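Local coordinates for ornithine carbamoyltransferase (Giardia intestinalis, PDB 3GRF), which probably catalyses the reversible transfer of a carbamoyl group between carbamoyl phosphate and ornithine, a step of the parasite's arginine degradation pathway, at residues A[30-35]-A[310-315]; A[162-167]-A[187-192]; A[235-240]-A[276-281]. All coordinates share one frame; numbering follows the deposited sequence.

Interaction 1. Residues A[30-35]-A[310-315]; sequences DMKKNP and RLHSAM
Lys32 lays the start of its side chain over one face of the His312 imidazole. Its CG sits 3.4 Å from the centroid of the His312 ring and 14° off the ring normal, a CH-pi contact. CD and CE follow along the CD2 and NE2 side of the ring, with Lys32 CE 3.7 Å from His312 NE2. Lys32 CG points away from its own backbone N (chi1 -161°), and the rest of the chain is fully extended. Lys32 NZ therefore passes the ring and ends 4.8 Å from His312 NE2, not in contact with it. Leu311 CG, from the same helix as the histidine, lies toward the rim of the other face, so the ring is held between two aliphatic groups.

Beside this pair, Met31 and Met315 run alongside each other, pointing opposite ways. Met31 SD lies 3.7 Å from Met315 CB. The placement of Met315 CE, close to Met31 CB, is doubtful. No hydrogen bond crosses between the segments.

Further out, Lys32 NZ forms a salt bridge with Glu147 and a hydrogen bond with Asn309, which fix the far end of the chain that covers His312. Helix 56-69 packs on helix 303-322, with Ala65 against Met315. This is helix-to-helix packing between helix 18-33 and helix 303-322. It brings the C-terminal helix back onto the carbamoyl phosphate-binding domain, as in the two-domain fold of the aspartate/ornithine carbamoyltransferases.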
ATOM      1  N   ASP A  30     -16.071 -22.541  -1.738  1.00 22.87           N
ATOM      2  CA  ASP A  30     -15.056 -23.380  -2.419  1.00 31.41           C
ATOM      3  C   ASP A  30     -13.686 -22.740  -2.405  1.00 35.74           C
ATOM      4  O   ASP A  30     -12.691 -23.441  -2.394  1.00 28.93           O
ATOM      5  CB  ASP A  30     -15.426 -23.714  -3.857  1.00 28.75           C
ATOM      6  CG  ASP A  30     -14.444 -24.717  -4.482  1.00 36.59           C
ATOM      7  OD1 ASP A  30     -13.821 -24.404  -5.502  1.00 40.25           O
ATOM      8  OD2 ASP A  30     -14.265 -25.811  -3.913  1.00 37.01           O
ATOM      9  N   MET A  31     -13.631 -21.408  -2.429  1.00 32.22           N
ATOM     10  CA  MET A  31     -12.342 -20.694  -2.289  1.00 34.19           C
ATOM     11  C   MET A  31     -11.791 -20.766  -0.891  1.00 26.28           C
ATOM     12  O   MET A  31     -10.590 -20.693  -0.711  1.00 28.32           O
ATOM     13  CB  MET A  31     -12.490 -19.219  -2.657  1.00 29.44           C
ATOM     14  CG  MET A  31     -12.924 -19.001  -4.079  1.00 35.31           C
ATOM     15  SD  MET A  31     -13.258 -17.290  -4.344  1.00 27.69           S
ATOM     16  CE  MET A  31     -13.098 -17.152  -6.123  1.00 33.93           C
ATOM     17  N   LYS A  32     -12.671 -20.885   0.105  1.00 30.38           N
ATOM     18  CA  LYS A  32     -12.237 -21.169   1.473  1.00 25.97           C
ATOM     19  C   LYS A  32     -11.528 -22.459   1.664  1.00 29.77           C
ATOM     20  O   LYS A  32     -10.472 -22.515   2.338  1.00 27.62           O
ATOM     21  CB  LYS A  32     -13.397 -21.078   2.455  1.00 33.96           C
ATOM     22  CG  LYS A  32     -12.845 -20.901   3.859  1.00 24.50           C
ATOM     23  CD  LYS A  32     -13.972 -20.746   4.887  1.00 31.39           C
ATOM     24  CE  LYS A  32     -13.342 -20.608   6.277  1.00 22.31           C
ATOM     25  NZ  LYS A  32     -14.363 -20.465   7.355  1.00 24.94           N
ATOM     26  N   LYS A  33     -12.090 -23.491   1.030  1.00 28.93           N
ATOM     27  CA  LYS A  33     -11.634 -24.862   1.138  1.00 31.61           C
ATOM     28  C   LYS A  33     -10.533 -25.226   0.197  1.00 32.95           C
ATOM     29  O   LYS A  33      -9.653 -25.997   0.561  1.00 34.62           O
ATOM     30  CB  LYS A  33     -12.791 -25.770   0.808  1.00 33.78           C
ATOM     31  CG  LYS A  33     -12.902 -26.887   1.810  1.00 41.02           C
ATOM     32  CD  LYS A  33     -14.025 -27.776   1.460  1.00 52.06           C
ATOM     33  CE  LYS A  33     -13.488 -29.092   0.913  1.00 55.10           C
ATOM     34  NZ  LYS A  33     -14.609 -30.050   0.964  1.00 48.95           N
ATOM     35  N   ASN A  34     -10.572 -24.658  -1.007  1.00 25.21           N
ATOM     36  CA  ASN A  34      -9.631 -24.989  -2.071  1.00 31.04           C
ATOM     37  C   ASN A  34      -8.953 -23.748  -2.676  1.00 28.34           C
ATOM     38  O   ASN A  34      -9.128 -23.431  -3.862  1.00 27.76           O
ATOM     39  CB  ASN A  34     -10.382 -25.777  -3.153  1.00 30.30           C
ATOM     40  CG  ASN A  34     -11.060 -27.028  -2.615  1.00 36.08           C
ATOM     41  OD1 ASN A  34     -10.399 -27.994  -2.245  1.00 44.40           O
ATOM     42  ND2 ASN A  34     -12.383 -27.035  -2.607  1.00 37.04           N
ATOM     43  N   PRO A  35      -8.214 -22.986  -1.849  1.00 32.89           N
ATOM     44  CA  PRO A  35      -7.662 -21.754  -2.365  1.00 23.97           C
ATOM     45  C   PRO A  35      -6.640 -21.993  -3.501  1.00 33.31           C
ATOM     46  O   PRO A  35      -6.466 -21.157  -4.388  1.00 29.03           O
ATOM     47  CB  PRO A  35      -7.019 -21.142  -1.125  1.00 25.43           C
ATOM     48  CG  PRO A  35      -6.759 -22.281  -0.208  1.00 29.87           C
ATOM     49  CD  PRO A  35      -7.863 -23.197  -0.435  1.00 25.65           C
ATOM     50  N   ARG A 310     -15.058 -12.543   5.704  1.00 26.63           N
ATOM     51  CA  ARG A 310     -14.943 -11.358   4.864  1.00 23.31           C
ATOM     52  C   ARG A 310     -13.952 -11.609   3.756  1.00 23.14           C
ATOM     53  O   ARG A 310     -14.172 -11.177   2.617  1.00 23.89           O
ATOM     54  CB  ARG A 310     -14.533 -10.097   5.658  1.00 21.83           C
ATOM     55  CG  ARG A 310     -15.641  -9.517   6.575  1.00 22.11           C
ATOM     56  CD  ARG A 310     -16.906  -9.139   5.760  1.00 17.97           C
ATOM     57  NE  ARG A 310     -16.578  -8.010   4.879  1.00 25.50           N
ATOM     58  CZ  ARG A 310     -16.463  -6.728   5.263  1.00 35.58           C
ATOM     59  NH1 ARG A 310     -16.740  -6.354   6.509  1.00 32.42           N
ATOM     60  NH2 ARG A 310     -16.087  -5.806   4.387  1.00 29.01           N
ATOM     61  N   LEU A 311     -12.898 -12.357   4.076  1.00 31.38           N
ATOM     62  CA  LEU A 311     -11.821 -12.651   3.128  1.00 27.02           C
ATOM     63  C   LEU A 311     -12.363 -13.451   1.951  1.00 30.51           C
ATOM     64  O   LEU A 311     -12.268 -13.042   0.807  1.00 28.09           O
ATOM     65  CB  LEU A 311     -10.621 -13.371   3.818  1.00 22.16           C
ATOM     66  CG  LEU A 311      -9.583 -14.026   2.846  1.00 24.45           C
ATOM     67  CD1 LEU A 311      -8.933 -13.013   1.874  1.00 23.03           C
ATOM     68  CD2 LEU A 311      -8.559 -14.890   3.499  1.00 24.84           C
ATOM     69  N   HIS A 312     -12.878 -14.634   2.241  1.00 29.24           N
ATOM     70  CA  HIS A 312     -13.320 -15.528   1.180  1.00 28.15           C
ATOM     71  C   HIS A 312     -14.533 -14.990   0.406  1.00 25.82           C
ATOM     72  O   HIS A 312     -14.662 -15.181  -0.786  1.00 18.86           O
ATOM     73  CB  HIS A 312     -13.651 -16.876   1.823  1.00 32.09           C
ATOM     74  CG  HIS A 312     -12.612 -17.339   2.797  1.00 24.35           C
ATOM     75  ND1 HIS A 312     -11.323 -17.645   2.416  1.00 17.55           N
ATOM     76  CD2 HIS A 312     -12.656 -17.486   4.140  1.00 24.15           C
ATOM     77  CE1 HIS A 312     -10.633 -18.002   3.481  1.00 24.56           C
ATOM     78  NE2 HIS A 312     -11.424 -17.921   4.539  1.00 24.34           N
ATOM     79  N   SER A 313     -15.457 -14.330   1.088  1.00 23.40           N
ATOM     80  CA  SER A 313     -16.582 -13.683   0.370  1.00 22.18           C
ATOM     81  C   SER A 313     -16.129 -12.490  -0.493  1.00 25.24           C
ATOM     82  O   SER A 313     -16.772 -12.131  -1.479  1.00 27.34           O
ATOM     83  CB  SER A 313     -17.618 -13.272   1.381  1.00 25.38           C
ATOM     84  OG  SER A 313     -16.985 -12.470   2.365  1.00 24.77           O
ATOM     85  N   ALA A 314     -15.000 -11.903  -0.138  1.00 24.68           N
ATOM     86  CA  ALA A 314     -14.449 -10.810  -0.930  1.00 22.69           C
ATOM     87  C   ALA A 314     -13.839 -11.376  -2.175  1.00 27.32           C
ATOM     88  O   ALA A 314     -14.008 -10.789  -3.239  1.00 25.89           O
ATOM     89  CB  ALA A 314     -13.403  -9.991  -0.134  1.00 26.58           C
ATOM     90  N   MET A 315     -13.126 -12.510  -2.061  1.00 27.20           N
ATOM     91  CA  MET A 315     -12.447 -13.092  -3.216  1.00 27.16           C
ATOM     92  C   MET A 315     -13.497 -13.483  -4.252  1.00 28.43           C
ATOM     93  O   MET A 315     -13.243 -13.419  -5.459  1.00 29.37           O
ATOM     94  CB  MET A 315     -11.654 -14.357  -2.842  1.00 24.91           C
ATOM     95  CG  MET A 315     -10.575 -14.215  -1.764  1.00 29.38           C
ATOM     96  SD  MET A 315      -9.821 -15.778  -1.230  1.00 29.91           S
ATOM     97  CE  MET A 315     -11.222 -16.875  -1.106  1.00 45.08           C
TER

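Interaction 2. Residues A[162-167]-A[187-192]; sequences IKFAYC and MECHVC
Phe164 and Cys189 form the close-packed part of this contact. Cys189 SG comes obliquely to the Phe164 ring, 3.5 Å from Phe164 CD2, in a sulfur-aromatic contact. The ring CG lies opposite the backbone N of Phe164 (chi1 177°), which carries the ring to the side of Cys189, with CD2 nearest the sulfur. Cys189 SG is also tied to Cys182 in a disulfide, so the sulfur is fixed from helix 173-185. Met187 bends at chi3 (75°) and brings its CE to 3.9 Å from Phe164 CB.

Four backbone hydrogen bonds join the strands, from Phe164 N to Glu188 O through Cys192 N to Tyr166 O, the last at 2.7 Å. The strands run parallel at 16° to each other. With helix 173-185 between them they make a beta-alpha-beta unit of the Rossmann-like ornithine-binding domain. On the face opposite Phe164, Cys167 SG rests 3.6 Å from Cys192 CB. Cys167 is itself in a disulfide with Cys228, so that sulfur too is covalently held.

The looser end lies at Ile162, Lys163 and Glu188. There a water replaces a direct backbone bond: it donates to Ile162 O and accepts from Glu188 N at 3.0 Å. The side chain of exposed Lys163 comes no nearer than 4.4 Å, from Lys163 CG to Glu188 CB. Glu188 turns its carboxylate to Ser221, with a long, weak ion pair to Lys223.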
ATOM      1  N   ILE A 162     -34.000 -21.593   7.565  1.00 39.35           N
ATOM      2  CA  ILE A 162     -33.260 -20.854   8.587  1.00 33.47           C
ATOM      3  C   ILE A 162     -34.031 -19.586   8.874  1.00 31.01           C
ATOM      4  O   ILE A 162     -34.101 -18.709   8.009  1.00 29.27           O
ATOM      5  CB  ILE A 162     -31.805 -20.470   8.165  1.00 34.31           C
ATOM      6  CG1 ILE A 162     -31.027 -21.685   7.704  1.00 30.93           C
ATOM      7  CG2 ILE A 162     -31.033 -19.921   9.378  1.00 20.90           C
ATOM      8  CD1 ILE A 162     -31.163 -22.853   8.665  1.00 40.94           C
ATOM      9  N   LYS A 163     -34.613 -19.497  10.061  1.00 32.52           N
ATOM     10  CA  LYS A 163     -35.325 -18.269  10.471  1.00 30.96           C
ATOM     11  C   LYS A 163     -34.275 -17.287  10.994  1.00 35.43           C
ATOM     12  O   LYS A 163     -33.451 -17.671  11.804  1.00 34.71           O
ATOM     13  CB  LYS A 163     -36.368 -18.565  11.550  1.00 37.46           C
ATOM     14  CG  LYS A 163     -37.568 -19.440  11.125  1.00 42.65           C
ATOM     15  CD  LYS A 163     -37.394 -20.864  11.658  1.00 55.28           C
ATOM     16  CE  LYS A 163     -38.715 -21.544  11.913  1.00 41.76           C
ATOM     17  NZ  LYS A 163     -38.976 -21.474  13.394  1.00 60.81           N
ATOM     18  N   PHE A 164     -34.311 -16.030  10.525  1.00 35.49           N
ATOM     19  CA  PHE A 164     -33.254 -15.053  10.801  1.00 25.74           C
ATOM     20  C   PHE A 164     -33.877 -13.895  11.616  1.00 24.33           C
ATOM     21  O   PHE A 164     -34.994 -13.457  11.327  1.00 26.78           O
ATOM     22  CB  PHE A 164     -32.637 -14.565   9.489  1.00 27.34           C
ATOM     23  CG  PHE A 164     -31.574 -13.481   9.670  1.00 26.21           C
ATOM     24  CD1 PHE A 164     -30.233 -13.813   9.742  1.00 29.31           C
ATOM     25  CD2 PHE A 164     -31.938 -12.128   9.787  1.00 23.64           C
ATOM     26  CE1 PHE A 164     -29.268 -12.830   9.917  1.00 32.93           C
ATOM     27  CE2 PHE A 164     -30.999 -11.165   9.949  1.00 28.18           C
ATOM     28  CZ  PHE A 164     -29.669 -11.498  10.034  1.00 27.17           C
ATOM     29  N   ALA A 165     -33.202 -13.414  12.651  1.00 33.23           N
ATOM     30  CA  ALA A 165     -33.668 -12.154  13.284  1.00 22.85           C
ATOM     31  C   ALA A 165     -32.566 -11.101  13.470  1.00 30.58           C
ATOM     32  O   ALA A 165     -31.469 -11.457  13.866  1.00 32.11           O
ATOM     33  CB  ALA A 165     -34.348 -12.439  14.643  1.00 26.94           C
ATOM     34  N   TYR A 166     -32.883  -9.830  13.176  1.00 25.96           N
ATOM     35  CA  TYR A 166     -31.977  -8.716  13.367  1.00 25.80           C
ATOM     36  C   TYR A 166     -32.530  -7.988  14.597  1.00 31.06           C
ATOM     37  O   TYR A 166     -33.739  -7.782  14.676  1.00 25.75           O
ATOM     38  CB  TYR A 166     -31.913  -7.731  12.170  1.00 30.08           C
ATOM     39  CG  TYR A 166     -31.017  -6.584  12.559  1.00 32.80           C
ATOM     40  CD1 TYR A 166     -31.539  -5.413  13.177  1.00 18.77           C
ATOM     41  CD2 TYR A 166     -29.655  -6.705  12.434  1.00 27.12           C
ATOM     42  CE1 TYR A 166     -30.671  -4.421  13.634  1.00 31.11           C
ATOM     43  CE2 TYR A 166     -28.784  -5.716  12.872  1.00 32.83           C
ATOM     44  CZ  TYR A 166     -29.307  -4.583  13.493  1.00 41.10           C
ATOM     45  OH  TYR A 166     -28.465  -3.597  13.925  1.00 30.74           O
ATOM     46  N   CYS A 167     -31.671  -7.675  15.579  1.00 27.08           N
ATOM     47  CA  CYS A 167     -32.126  -6.973  16.802  1.00 29.39           C
ATOM     48  C   CYS A 167     -31.398  -5.660  16.884  1.00 29.20           C
ATOM     49  O   CYS A 167     -30.209  -5.620  16.631  1.00 27.11           O
ATOM     50  CB  CYS A 167     -31.893  -7.784  18.091  1.00 26.91           C
ATOM     51  SG  CYS A 167     -33.155  -9.016  18.413  1.00 38.00           S
ATOM     52  N   MET A 187     -35.730 -16.329   3.001  1.00 36.18           N
ATOM     53  CA  MET A 187     -35.731 -16.541   4.435  1.00 28.30           C
ATOM     54  C   MET A 187     -36.811 -15.730   5.109  1.00 30.60           C
ATOM     55  O   MET A 187     -37.182 -14.624   4.675  1.00 29.15           O
ATOM     56  CB  MET A 187     -34.349 -16.175   5.025  1.00 30.88           C
ATOM     57  CG  MET A 187     -33.243 -17.092   4.561  1.00 27.36           C
ATOM     58  SD  MET A 187     -31.559 -16.502   4.681  1.00 33.91           S
ATOM     59  CE  MET A 187     -31.358 -16.695   6.469  1.00 30.80           C
ATOM     60  N   GLU A 188     -37.305 -16.296   6.197  1.00 32.69           N
ATOM     61  CA  GLU A 188     -38.103 -15.549   7.147  1.00 36.99           C
ATOM     62  C   GLU A 188     -37.155 -14.596   7.900  1.00 34.83           C
ATOM     63  O   GLU A 188     -36.207 -15.013   8.565  1.00 29.62           O
ATOM     64  CB  GLU A 188     -38.824 -16.517   8.079  1.00 40.29           C
ATOM     65  CG  GLU A 188     -39.559 -15.842   9.174  1.00 59.78           C
ATOM     66  CD  GLU A 188     -41.034 -16.109   9.127  1.00 71.70           C
ATOM     67  OE1 GLU A 188     -41.578 -16.164   7.990  1.00 79.92           O
ATOM     68  OE2 GLU A 188     -41.648 -16.243  10.218  1.00 56.87           O
ATOM     69  N   CYS A 189     -37.356 -13.307   7.713  1.00 30.01           N
ATOM     70  CA  CYS A 189     -36.465 -12.337   8.358  1.00 39.59           C
ATOM     71  C   CYS A 189     -37.343 -11.592   9.377  1.00 28.31           C
ATOM     72  O   CYS A 189     -38.383 -11.073   9.013  1.00 37.28           O
ATOM     73  CB  CYS A 189     -35.875 -11.401   7.296  1.00 36.26           C
ATOM     74  SG  CYS A 189     -34.032 -11.112   7.219  1.00 72.23           S
ATOM     75  N   HIS A 190     -36.946 -11.534  10.646  1.00 37.30           N
ATOM     76  CA  HIS A 190     -37.696 -10.735  11.661  1.00 31.41           C
ATOM     77  C   HIS A 190     -36.829  -9.531  12.023  1.00 34.89           C
ATOM     78  O   HIS A 190     -35.671  -9.695  12.401  1.00 36.71           O
ATOM     79  CB  HIS A 190     -37.909 -11.518  12.963  1.00 36.07           C
ATOM     80  CG  HIS A 190     -38.790 -12.718  12.848  1.00 44.02           C
ATOM     81  ND1 HIS A 190     -39.273 -13.198  11.644  1.00 46.72           N
ATOM     82  CD2 HIS A 190     -39.287 -13.534  13.808  1.00 41.72           C
ATOM     83  CE1 HIS A 190     -40.012 -14.270  11.875  1.00 46.06           C
ATOM     84  NE2 HIS A 190     -40.033 -14.496  13.179  1.00 39.74           N
ATOM     85  N   VAL A 191     -37.374  -8.325  11.937  1.00 37.33           N
ATOM     86  CA  VAL A 191     -36.606  -7.160  12.336  1.00 37.33           C
ATOM     87  C   VAL A 191     -37.095  -6.664  13.673  1.00 39.58           C
ATOM     88  O   VAL A 191     -38.263  -6.269  13.809  1.00 40.19           O
ATOM     89  CB  VAL A 191     -36.652  -6.047  11.295  1.00 36.43           C
ATOM     90  CG1 VAL A 191     -35.828  -4.872  11.779  1.00 32.92           C
ATOM     91  CG2 VAL A 191     -36.156  -6.571   9.912  1.00 37.74           C
ATOM     92  N   CYS A 192     -36.222  -6.805  14.678  1.00 33.62           N
ATOM     93  CA  CYS A 192     -36.630  -6.506  16.069  1.00 33.78           C
ATOM     94  C   CYS A 192     -36.128  -5.148  16.494  1.00 37.82           C
ATOM     95  O   CYS A 192     -34.975  -4.970  16.846  1.00 40.26           O
ATOM     96  CB  CYS A 192     -36.165  -7.649  16.983  1.00 39.88           C
ATOM     97  SG  CYS A 192     -36.779  -9.296  16.494  1.00 36.15           S
TER
HETATM   98  O   HOH W   1     -36.234 -18.986   6.775  1.00 35.68           O

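Interaction 3. Residues A[235-240]-A[276-281]; sequences VDVVYT and RSIFMN
Met280 reaches across to Tyr239 and Val237 on the neighbouring parallel strand. Its CB packs against the Tyr239 ring, 3.4 Å from Tyr239 CD2. CG then swings beside the Met280 backbone N (chi1 -64°) and passes Val237 CG1 at 3.9 Å. SD comes closer, 3.6 Å from Val237 CG1, and meets the Tyr239 ring obliquely as a Met-aromatic contact. CE, the tip, makes no close contact with segment 235-240. Helix 135-151 packs on the side chain as a whole through Asp141 and Ile145. The Tyr239 hydroxyl is hydrogen-bonded to Asp141.

On the other face, Thr240 CG2 lies at the edge of the Phe279 ring, 3.7 Å from Phe279 CE1. Backbone bonds between the strands include Met280 N to Val238 O at 2.9 Å, with an N-H...O angle of 170°.

At the start of the pair Arg276 NH1 forms a salt bridge with Asp236 OD2 at 3.2 Å. The carboxylate and guanidinium planes stand 87° apart, and the nitrogen comes from above the carboxylate plane. Asp236 OD1 accepts a hydrogen bond from the backbone N of Lys163. Arg276 NE forms a salt bridge with Glu154. Arg276 thus serves two acids, and its charge would be expected to favour the ionised form of both.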
ATOM      1  N   VAL A 235     -36.094 -18.517  16.494  1.00 34.85           N
ATOM      2  CA  VAL A 235     -35.253 -18.138  15.350  1.00 36.01           C
ATOM      3  C   VAL A 235     -33.936 -18.932  15.347  1.00 37.13           C
ATOM      4  O   VAL A 235     -33.522 -19.455  16.380  1.00 35.97           O
ATOM      5  CB  VAL A 235     -35.024 -16.592  15.225  1.00 40.58           C
ATOM      6  CG1 VAL A 235     -36.357 -15.831  15.098  1.00 44.51           C
ATOM      7  CG2 VAL A 235     -34.212 -16.069  16.387  1.00 40.67           C
ATOM      8  N   ASP A 236     -33.295 -19.046  14.190  1.00 33.12           N
ATOM      9  CA  ASP A 236     -32.076 -19.857  14.059  1.00 31.87           C
ATOM     10  C   ASP A 236     -30.802 -19.012  14.043  1.00 32.24           C
ATOM     11  O   ASP A 236     -29.700 -19.529  14.206  1.00 29.29           O
ATOM     12  CB  ASP A 236     -32.143 -20.712  12.795  1.00 36.71           C
ATOM     13  CG  ASP A 236     -33.359 -21.602  12.757  1.00 47.29           C
ATOM     14  OD1 ASP A 236     -34.210 -21.398  11.869  1.00 44.28           O
ATOM     15  OD2 ASP A 236     -33.457 -22.506  13.610  1.00 39.29           O
ATOM     16  N   VAL A 237     -30.955 -17.707  13.812  1.00 27.05           N
ATOM     17  CA  VAL A 237     -29.830 -16.772  13.747  1.00 35.89           C
ATOM     18  C   VAL A 237     -30.314 -15.534  14.467  1.00 24.65           C
ATOM     19  O   VAL A 237     -31.421 -15.061  14.188  1.00 29.89           O
ATOM     20  CB  VAL A 237     -29.448 -16.325  12.311  1.00 32.84           C
ATOM     21  CG1 VAL A 237     -28.217 -15.338  12.362  1.00 24.69           C
ATOM     22  CG2 VAL A 237     -29.154 -17.539  11.430  1.00 24.84           C
ATOM     23  N   VAL A 238     -29.485 -15.034  15.382  1.00 27.34           N
ATOM     24  CA  VAL A 238     -29.730 -13.730  15.970  1.00 26.68           C
ATOM     25  C   VAL A 238     -28.562 -12.792  15.689  1.00 30.25           C
ATOM     26  O   VAL A 238     -27.425 -13.035  16.094  1.00 31.02           O
ATOM     27  CB  VAL A 238     -29.937 -13.814  17.481  1.00 30.75           C
ATOM     28  CG1 VAL A 238     -30.197 -12.387  18.070  1.00 28.77           C
ATOM     29  CG2 VAL A 238     -31.091 -14.771  17.818  1.00 26.89           C
ATOM     30  N   TYR A 239     -28.851 -11.681  15.028  1.00 28.87           N
ATOM     31  CA  TYR A 239     -27.779 -10.884  14.499  1.00 26.41           C
ATOM     32  C   TYR A 239     -28.024  -9.519  15.084  1.00 30.98           C
ATOM     33  O   TYR A 239     -29.166  -9.086  15.170  1.00 25.59           O
ATOM     34  CB  TYR A 239     -27.896 -10.906  12.968  1.00 26.34           C
ATOM     35  CG  TYR A 239     -26.768 -10.315  12.147  1.00 25.23           C
ATOM     36  CD1 TYR A 239     -26.377  -8.985  12.283  1.00 22.51           C
ATOM     37  CD2 TYR A 239     -26.158 -11.067  11.194  1.00 23.52           C
ATOM     38  CE1 TYR A 239     -25.385  -8.435  11.494  1.00 26.32           C
ATOM     39  CE2 TYR A 239     -25.203 -10.543  10.391  1.00 19.04           C
ATOM     40  CZ  TYR A 239     -24.791  -9.234  10.567  1.00 28.49           C
ATOM     41  OH  TYR A 239     -23.825  -8.729   9.756  1.00 24.49           O
ATOM     42  N   THR A 240     -26.956  -8.873  15.536  1.00 31.81           N
ATOM     43  CA  THR A 240     -27.047  -7.488  15.985  1.00 31.93           C
ATOM     44  C   THR A 240     -25.814  -6.713  15.580  1.00 29.88           C
ATOM     45  O   THR A 240     -24.844  -7.287  15.080  1.00 19.22           O
ATOM     46  CB  THR A 240     -27.320  -7.399  17.500  1.00 26.21           C
ATOM     47  OG1 THR A 240     -27.651  -6.040  17.829  1.00 35.42           O
ATOM     48  CG2 THR A 240     -26.142  -7.896  18.308  1.00 16.53           C
ATOM     49  N   ARG A 276     -30.513 -25.069  17.759  1.00 39.48           N
ATOM     50  CA  ARG A 276     -29.424 -24.944  16.761  1.00 30.64           C
ATOM     51  C   ARG A 276     -28.919 -23.489  16.557  1.00 32.77           C
ATOM     52  O   ARG A 276     -27.967 -23.251  15.823  1.00 23.92           O
ATOM     53  CB  ARG A 276     -29.901 -25.519  15.414  1.00 42.33           C
ATOM     54  CG  ARG A 276     -30.714 -24.523  14.597  1.00 38.08           C
ATOM     55  CD  ARG A 276     -31.963 -25.073  13.948  1.00 38.24           C
ATOM     56  NE  ARG A 276     -31.710 -25.710  12.675  1.00 41.16           N
ATOM     57  CZ  ARG A 276     -32.475 -25.626  11.579  1.00 39.62           C
ATOM     58  NH1 ARG A 276     -33.579 -24.886  11.513  1.00 39.04           N
ATOM     59  NH2 ARG A 276     -32.100 -26.285  10.503  1.00 43.35           N
ATOM     60  N   SER A 277     -29.567 -22.497  17.188  1.00 30.31           N
ATOM     61  CA  SER A 277     -29.319 -21.101  16.821  1.00 24.57           C
ATOM     62  C   SER A 277     -27.857 -20.721  16.864  1.00 31.75           C
ATOM     63  O   SER A 277     -27.024 -21.373  17.524  1.00 34.66           O
ATOM     64  CB  SER A 277     -30.154 -20.127  17.669  1.00 26.19           C
ATOM     65  OG  SER A 277     -29.846 -20.256  19.041  1.00 33.11           O
ATOM     66  N   ILE A 278     -27.523 -19.682  16.112  1.00 25.24           N
ATOM     67  CA  ILE A 278     -26.197 -19.124  16.201  1.00 24.78           C
ATOM     68  C   ILE A 278     -26.380 -17.628  16.407  1.00 27.71           C
ATOM     69  O   ILE A 278     -27.439 -17.104  16.115  1.00 27.68           O
ATOM     70  CB  ILE A 278     -25.299 -19.468  14.976  1.00 27.78           C
ATOM     71  CG1 ILE A 278     -25.793 -18.793  13.702  1.00 31.32           C
ATOM     72  CG2 ILE A 278     -25.151 -21.016  14.775  1.00 22.67           C
ATOM     73  CD1 ILE A 278     -24.886 -19.059  12.478  1.00 31.09           C
ATOM     74  N   PHE A 279     -25.353 -16.970  16.912  1.00 28.90           N
ATOM     75  CA  PHE A 279     -25.358 -15.519  17.140  1.00 21.90           C
ATOM     76  C   PHE A 279     -24.264 -14.868  16.214  1.00 30.34           C
ATOM     77  O   PHE A 279     -23.138 -15.382  16.105  1.00 24.23           O
ATOM     78  CB  PHE A 279     -25.081 -15.210  18.623  1.00 25.53           C
ATOM     79  CG  PHE A 279     -24.774 -13.798  18.851  1.00 25.90           C
ATOM     80  CD1 PHE A 279     -25.830 -12.870  18.942  1.00 19.01           C
ATOM     81  CD2 PHE A 279     -23.455 -13.358  18.881  1.00 29.64           C
ATOM     82  CE1 PHE A 279     -25.547 -11.492  19.075  1.00 33.63           C
ATOM     83  CE2 PHE A 279     -23.151 -11.975  19.028  1.00 33.48           C
ATOM     84  CZ  PHE A 279     -24.192 -11.055  19.109  1.00 27.97           C
ATOM     85  N   MET A 280     -24.629 -13.769  15.530  1.00 22.63           N
ATOM     86  CA  MET A 280     -23.780 -13.056  14.589  1.00 24.38           C
ATOM     87  C   MET A 280     -23.749 -11.560  14.924  1.00 29.60           C
ATOM     88  O   MET A 280     -24.728 -11.049  15.459  1.00 31.01           O
ATOM     89  CB  MET A 280     -24.367 -13.226  13.196  1.00 23.57           C
ATOM     90  CG  MET A 280     -24.347 -14.661  12.762  1.00 27.59           C
ATOM     91  SD  MET A 280     -24.864 -14.947  11.047  1.00 29.81           S
ATOM     92  CE  MET A 280     -23.409 -14.506  10.092  1.00 24.47           C
ATOM     93  N   ASN A 281     -22.647 -10.881  14.596  1.00 26.63           N
ATOM     94  CA  ASN A 281     -22.492  -9.399  14.724  1.00 27.02           C
ATOM     95  C   ASN A 281     -21.340  -9.067  13.764  1.00 34.59           C
ATOM     96  O   ASN A 281     -20.212  -9.635  13.872  1.00 26.66           O
ATOM     97  CB  ASN A 281     -22.148  -9.034  16.212  1.00 24.36           C
ATOM     98  CG  ASN A 281     -21.920  -7.518  16.474  1.00 39.52           C
ATOM     99  OD1 ASN A 281     -22.117  -7.054  17.588  1.00 38.96           O
ATOM    100  ND2 ASN A 281     -21.504  -6.771  15.471  1.00 28.44           N
TER

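In the fold
Interactions 2 and 3 belong to one five-stranded parallel sheet, in which strands 164-167 and 237-240 are neighbours. Their centres are about 9 Å apart and they touch directly. Lys163 N lies 2.7 Å from Asp236 OD1, and Cys167 O lies 2.9 Å from Thr240 OG1. Between these points Phe164 CZ packs on Tyr239 CB at 3.5 Å. Interaction 1 stands apart: its centre is about 26 Å from that of interaction 2 and about 22 Å from that of interaction 3. Its nearest atoms are about 14 Å from interaction 2 and about 8 Å from interaction 3. Helix 303-322 connects the regions, supplying Met315 to interaction 1 and Glu306 beside interaction 3.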